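Local coordinates for protein adenylyltransferase MntA (Shewanella oneidensis MR-1, PDB 6M6U) that transfers AMP units from ATP, with magnesium as cofactor, to a tyrosine of its partner toxin HepT and so neutralizes it, at residues 37-50 and 62-76. The protein carries 2 engineered substitutions. Residues are numbered along the deposited sequence; the frame is centred on the assembly and turned at random.
Sequences NSEIEIAVLAADTL and LASALDSDVDLVDLR. Engineered in segment 37-50: Glu-39 (natural residue Asp), Glu-41 (natural residue Asp).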
# COMPACT_ATOMS: atom_id res chain seq x y z
N ASN E 37 -2.94 13.11 7.51
CA ASN E 37 -2.01 12.95 6.41
C ASN E 37 -2.63 13.37 5.08
O ASN E 37 -2.05 13.10 4.02
CB ASN E 37 -1.54 11.49 6.33
CG ASN E 37 -2.70 10.49 6.37
OD1 ASN E 37 -3.43 10.33 5.39
ND2 ASN E 37 -2.86 9.82 7.51
N SER E 38 -3.78 14.04 5.12
CA SER E 38 -4.55 14.31 3.92
C SER E 38 -3.80 15.25 2.98
O SER E 38 -3.10 16.18 3.42
CB SER E 38 -5.91 14.91 4.28
OG SER E 38 -5.76 16.08 5.07
N GLU E 39 -3.96 15.02 1.68
CA GLU E 39 -3.27 15.81 0.68
C GLU E 39 -3.83 17.22 0.61
O GLU E 39 -5.01 17.46 0.91
CB GLU E 39 -3.38 15.16 -0.70
CG GLU E 39 -2.99 13.70 -0.75
CD GLU E 39 -2.99 13.16 -2.17
OE1 GLU E 39 -1.97 13.34 -2.88
OE2 GLU E 39 -4.01 12.56 -2.58
N ILE E 40 -2.98 18.15 0.22
CA ILE E 40 -3.43 19.45 -0.27
C ILE E 40 -3.80 19.25 -1.74
O ILE E 40 -2.99 18.76 -2.53
CB ILE E 40 -2.33 20.51 -0.10
CG1 ILE E 40 -1.90 20.58 1.37
CG2 ILE E 40 -2.82 21.87 -0.58
CD1 ILE E 40 -0.61 21.31 1.59
N GLU E 41 -5.04 19.59 -2.08
CA GLU E 41 -5.58 19.37 -3.42
C GLU E 41 -5.65 20.71 -4.15
O GLU E 41 -6.35 21.63 -3.71
CB GLU E 41 -6.95 18.70 -3.35
CG GLU E 41 -6.88 17.24 -2.91
CD GLU E 41 -8.22 16.65 -2.52
OE1 GLU E 41 -9.01 16.29 -3.42
OE2 GLU E 41 -8.49 16.55 -1.31
N ILE E 42 -4.91 20.81 -5.25
CA ILE E 42 -4.79 22.04 -6.01
C ILE E 42 -5.14 21.75 -7.47
O ILE E 42 -4.70 20.74 -8.03
CB ILE E 42 -3.37 22.64 -5.90
CG1 ILE E 42 -3.01 22.87 -4.43
CG2 ILE E 42 -3.27 23.94 -6.69
CD1 ILE E 42 -1.53 22.98 -4.19
N ALA E 43 -5.92 22.63 -8.07
CA ALA E 43 -6.31 22.52 -9.47
C ALA E 43 -5.82 23.75 -10.22
O ALA E 43 -5.87 24.87 -9.70
CB ALA E 43 -7.82 22.38 -9.62
N VAL E 44 -5.35 23.54 -11.44
CA VAL E 44 -4.85 24.62 -12.27
C VAL E 44 -5.44 24.48 -13.66
O VAL E 44 -5.73 23.38 -14.14
CB VAL E 44 -3.30 24.64 -12.35
CG1 VAL E 44 -2.72 25.08 -11.02
CG2 VAL E 44 -2.77 23.26 -12.72
N LEU E 45 -5.65 25.62 -14.30
CA LEU E 45 -5.96 25.69 -15.72
C LEU E 45 -4.88 26.53 -16.38
O LEU E 45 -4.63 27.66 -15.95
CB LEU E 45 -7.35 26.28 -15.97
CG LEU E 45 -7.82 26.28 -17.43
CD1 LEU E 45 -8.04 24.85 -17.93
CD2 LEU E 45 -9.08 27.10 -17.60
N ALA E 46 -4.24 25.97 -17.39
CA ALA E 46 -3.30 26.69 -18.23
C ALA E 46 -3.81 26.68 -19.67
O ALA E 46 -4.78 25.98 -19.99
CB ALA E 46 -1.90 26.08 -18.14
N ALA E 47 -3.14 27.45 -20.53
CA ALA E 47 -3.54 27.49 -21.93
C ALA E 47 -3.45 26.11 -22.58
O ALA E 47 -4.33 25.72 -23.35
CB ALA E 47 -2.69 28.50 -22.70
N ASP E 48 -2.39 25.37 -22.28
CA ASP E 48 -2.22 24.00 -22.76
C ASP E 48 -2.40 23.02 -21.61
O ASP E 48 -2.26 23.36 -20.43
CB ASP E 48 -0.84 23.77 -23.38
CG ASP E 48 -0.52 24.76 -24.48
OD1 ASP E 48 0.65 25.17 -24.57
OD2 ASP E 48 -1.44 25.12 -25.25
N THR E 49 -2.71 21.78 -21.98
CA THR E 49 -2.63 20.69 -21.02
C THR E 49 -1.19 20.55 -20.56
O THR E 49 -0.25 20.68 -21.35
CB THR E 49 -3.09 19.37 -21.65
OG1 THR E 49 -2.18 19.01 -22.69
CG2 THR E 49 -4.48 19.50 -22.24
N LEU E 50 -1.01 20.30 -19.26
CA LEU E 50 0.32 20.04 -18.74
C LEU E 50 0.75 18.64 -19.12
O LEU E 50 -0.07 17.73 -19.27
CB LEU E 50 0.36 20.19 -17.22
CG LEU E 50 -0.37 21.36 -16.55
CD1 LEU E 50 -0.03 21.39 -15.06
CD2 LEU E 50 -0.04 22.70 -17.20
N LEU E 62 5.90 21.17 -4.91
CA LEU E 62 5.03 21.85 -3.95
C LEU E 62 4.97 21.08 -2.64
O LEU E 62 5.02 21.67 -1.56
CB LEU E 62 3.62 22.01 -4.53
CG LEU E 62 3.31 23.35 -5.20
CD1 LEU E 62 4.07 23.46 -6.50
CD2 LEU E 62 1.82 23.50 -5.43
N ALA E 63 4.85 19.75 -2.73
CA ALA E 63 4.79 18.93 -1.52
C ALA E 63 6.00 19.17 -0.62
O ALA E 63 5.85 19.29 0.60
CB ALA E 63 4.69 17.45 -1.91
N SER E 64 7.18 19.29 -1.22
CA SER E 64 8.38 19.56 -0.43
C SER E 64 8.38 20.97 0.13
O SER E 64 8.84 21.20 1.26
CB SER E 64 9.62 19.31 -1.29
OG SER E 64 10.80 19.69 -0.60
N ALA E 65 7.88 21.94 -0.63
CA ALA E 65 7.85 23.31 -0.14
C ALA E 65 6.84 23.48 0.98
O ALA E 65 7.07 24.26 1.92
CB ALA E 65 7.54 24.28 -1.28
N LEU E 66 5.72 22.77 0.91
CA LEU E 66 4.64 22.86 1.88
C LEU E 66 4.74 21.84 3.00
O LEU E 66 3.92 21.90 3.93
CB LEU E 66 3.29 22.68 1.18
CG LEU E 66 2.92 23.75 0.16
CD1 LEU E 66 1.75 23.29 -0.70
CD2 LEU E 66 2.58 25.04 0.89
N ASP E 67 5.69 20.91 2.92
CA ASP E 67 5.85 19.85 3.91
C ASP E 67 4.55 19.07 4.11
O ASP E 67 4.12 18.79 5.24
CB ASP E 67 6.36 20.41 5.24
CG ASP E 67 6.82 19.33 6.19
OD1 ASP E 67 7.41 18.34 5.72
OD2 ASP E 67 6.56 19.47 7.41
N SER E 68 3.92 18.71 3.00
CA SER E 68 2.66 17.97 3.04
C SER E 68 2.41 17.36 1.68
O SER E 68 2.91 17.84 0.66
CB SER E 68 1.50 18.89 3.44
OG SER E 68 0.26 18.21 3.34
N ASP E 69 1.63 16.28 1.66
CA ASP E 69 1.29 15.66 0.39
C ASP E 69 0.42 16.60 -0.44
O ASP E 69 -0.51 17.23 0.06
CB ASP E 69 0.56 14.33 0.62
CG ASP E 69 1.50 13.24 1.12
OD1 ASP E 69 2.73 13.36 0.92
OD2 ASP E 69 1.00 12.25 1.70
N VAL E 70 0.75 16.70 -1.72
CA VAL E 70 0.05 17.58 -2.64
C VAL E 70 -0.47 16.76 -3.80
O VAL E 70 0.22 15.86 -4.29
CB VAL E 70 0.96 18.72 -3.13
CG1 VAL E 70 0.34 19.44 -4.34
CG2 VAL E 70 1.22 19.71 -2.00
N ASP E 71 -1.71 17.03 -4.20
CA ASP E 71 -2.27 16.48 -5.43
C ASP E 71 -2.56 17.64 -6.36
O ASP E 71 -3.35 18.53 -6.02
CB ASP E 71 -3.53 15.66 -5.15
CG ASP E 71 -4.05 14.96 -6.40
OD1 ASP E 71 -5.28 14.79 -6.52
OD2 ASP E 71 -3.22 14.58 -7.26
N LEU E 72 -1.92 17.64 -7.53
CA LEU E 72 -2.03 18.73 -8.49
C LEU E 72 -2.86 18.25 -9.67
O LEU E 72 -2.48 17.30 -10.36
CB LEU E 72 -0.65 19.21 -8.94
CG LEU E 72 -0.65 20.32 -10.00
CD1 LEU E 72 -1.40 21.56 -9.51
CD2 LEU E 72 0.78 20.66 -10.39
N VAL E 73 -4.00 18.90 -9.88
CA VAL E 73 -4.98 18.49 -10.87
C VAL E 73 -4.92 19.47 -12.03
O VAL E 73 -5.06 20.68 -11.84
CB VAL E 73 -6.39 18.42 -10.27
CG1 VAL E 73 -7.44 18.44 -11.36
CG2 VAL E 73 -6.54 17.17 -9.41
N ASP E 74 -4.69 18.95 -13.24
CA ASP E 74 -4.81 19.77 -14.44
C ASP E 74 -6.27 19.80 -14.85
O ASP E 74 -6.83 18.77 -15.25
CB ASP E 74 -3.93 19.21 -15.56
CG ASP E 74 -4.02 20.03 -16.85
OD1 ASP E 74 -4.56 21.16 -16.81
OD2 ASP E 74 -3.55 19.56 -17.90
N LEU E 75 -6.90 20.97 -14.74
CA LEU E 75 -8.32 21.08 -15.05
C LEU E 75 -8.62 20.77 -16.51
O LEU E 75 -9.74 20.37 -16.85
CB LEU E 75 -8.83 22.48 -14.69
CG LEU E 75 -8.94 22.74 -13.19
CD1 LEU E 75 -9.21 24.21 -12.91
CD2 LEU E 75 -10.04 21.88 -12.61
N ARG E 76 -7.63 20.95 -17.40
CA ARG E 76 -7.89 20.80 -18.83
C ARG E 76 -8.06 19.34 -19.24
O ARG E 76 -8.67 19.08 -20.28
CB ARG E 76 -6.76 21.46 -19.63
CG ARG E 76 -7.10 21.70 -21.09
CD ARG E 76 -6.09 22.62 -21.76
NE ARG E 76 -6.24 24.01 -21.35
CZ ARG E 76 -7.21 24.81 -21.78
NH1 ARG E 76 -8.13 24.36 -22.63
NH2 ARG E 76 -7.28 26.07 -21.35
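Ile-40, Ile-42 and Val-44 pair with strand 70-74 in parallel register, joined by six backbone hydrogen bonds that run from Ile-40 N to Asp-69 O at one end to Leu-75 N and Val-44 O at the other. On the face turned to helix 52-66, Ile-42 has CG1 anti to its carbonyl carbon (chi1 -56°); with the chain extended beyond it, CD1 comes within 3.6 Å of Leu-62 CD2 and also sits against Val-70 CG1. Ile-40 CD1 lies 3.8 Å from Leu-66 CD1 and rests on Ser-68, while Leu-72 CD1 reaches forward along the pair to Val-44 CG2, the two side chains crossing nearly at a right angle. Beyond the strands, Arg-76 grips Ala-46 O side-on, NE and NH2 each 2.8 Å from that one oxygen, which sits in the guanidinium plane; Ala-47 O lies over one face and Leu-45 CD1 over the other. Asp-74 ties down the same turn: OD2 accepts from Leu-50 N at 3.0 Å, from above the carboxylate plane, and OD1 takes Arg-76 N in an Asx turn. The engineered Glu-41 shares the opposite face with Asp-71, Ala-43 and Val-73, and the engineered Glu-39 just precedes the strand. Glu-39 OE1 lies 3.6 Å from Asp-71 CB, but its OE2 stays 4.7 Å from Asp-71 OD1, with the carboxylate planes 19° apart. Helix 6-16 packs on Ile-42 and Val-44 through Leu-13, and Asp-69 forms a salt bridge to Arg-70 of the toxin chain. This is the beta-alpha-beta unit of the polymerase beta-type nucleotidyltransferase fold. Positions 39 and 41 are aspartate in the natural protein, where with Asp-71 they bind magnesium; the register sets all three side by side, and their carboxylates, near but not touching, would be expected to repel without a cation between them.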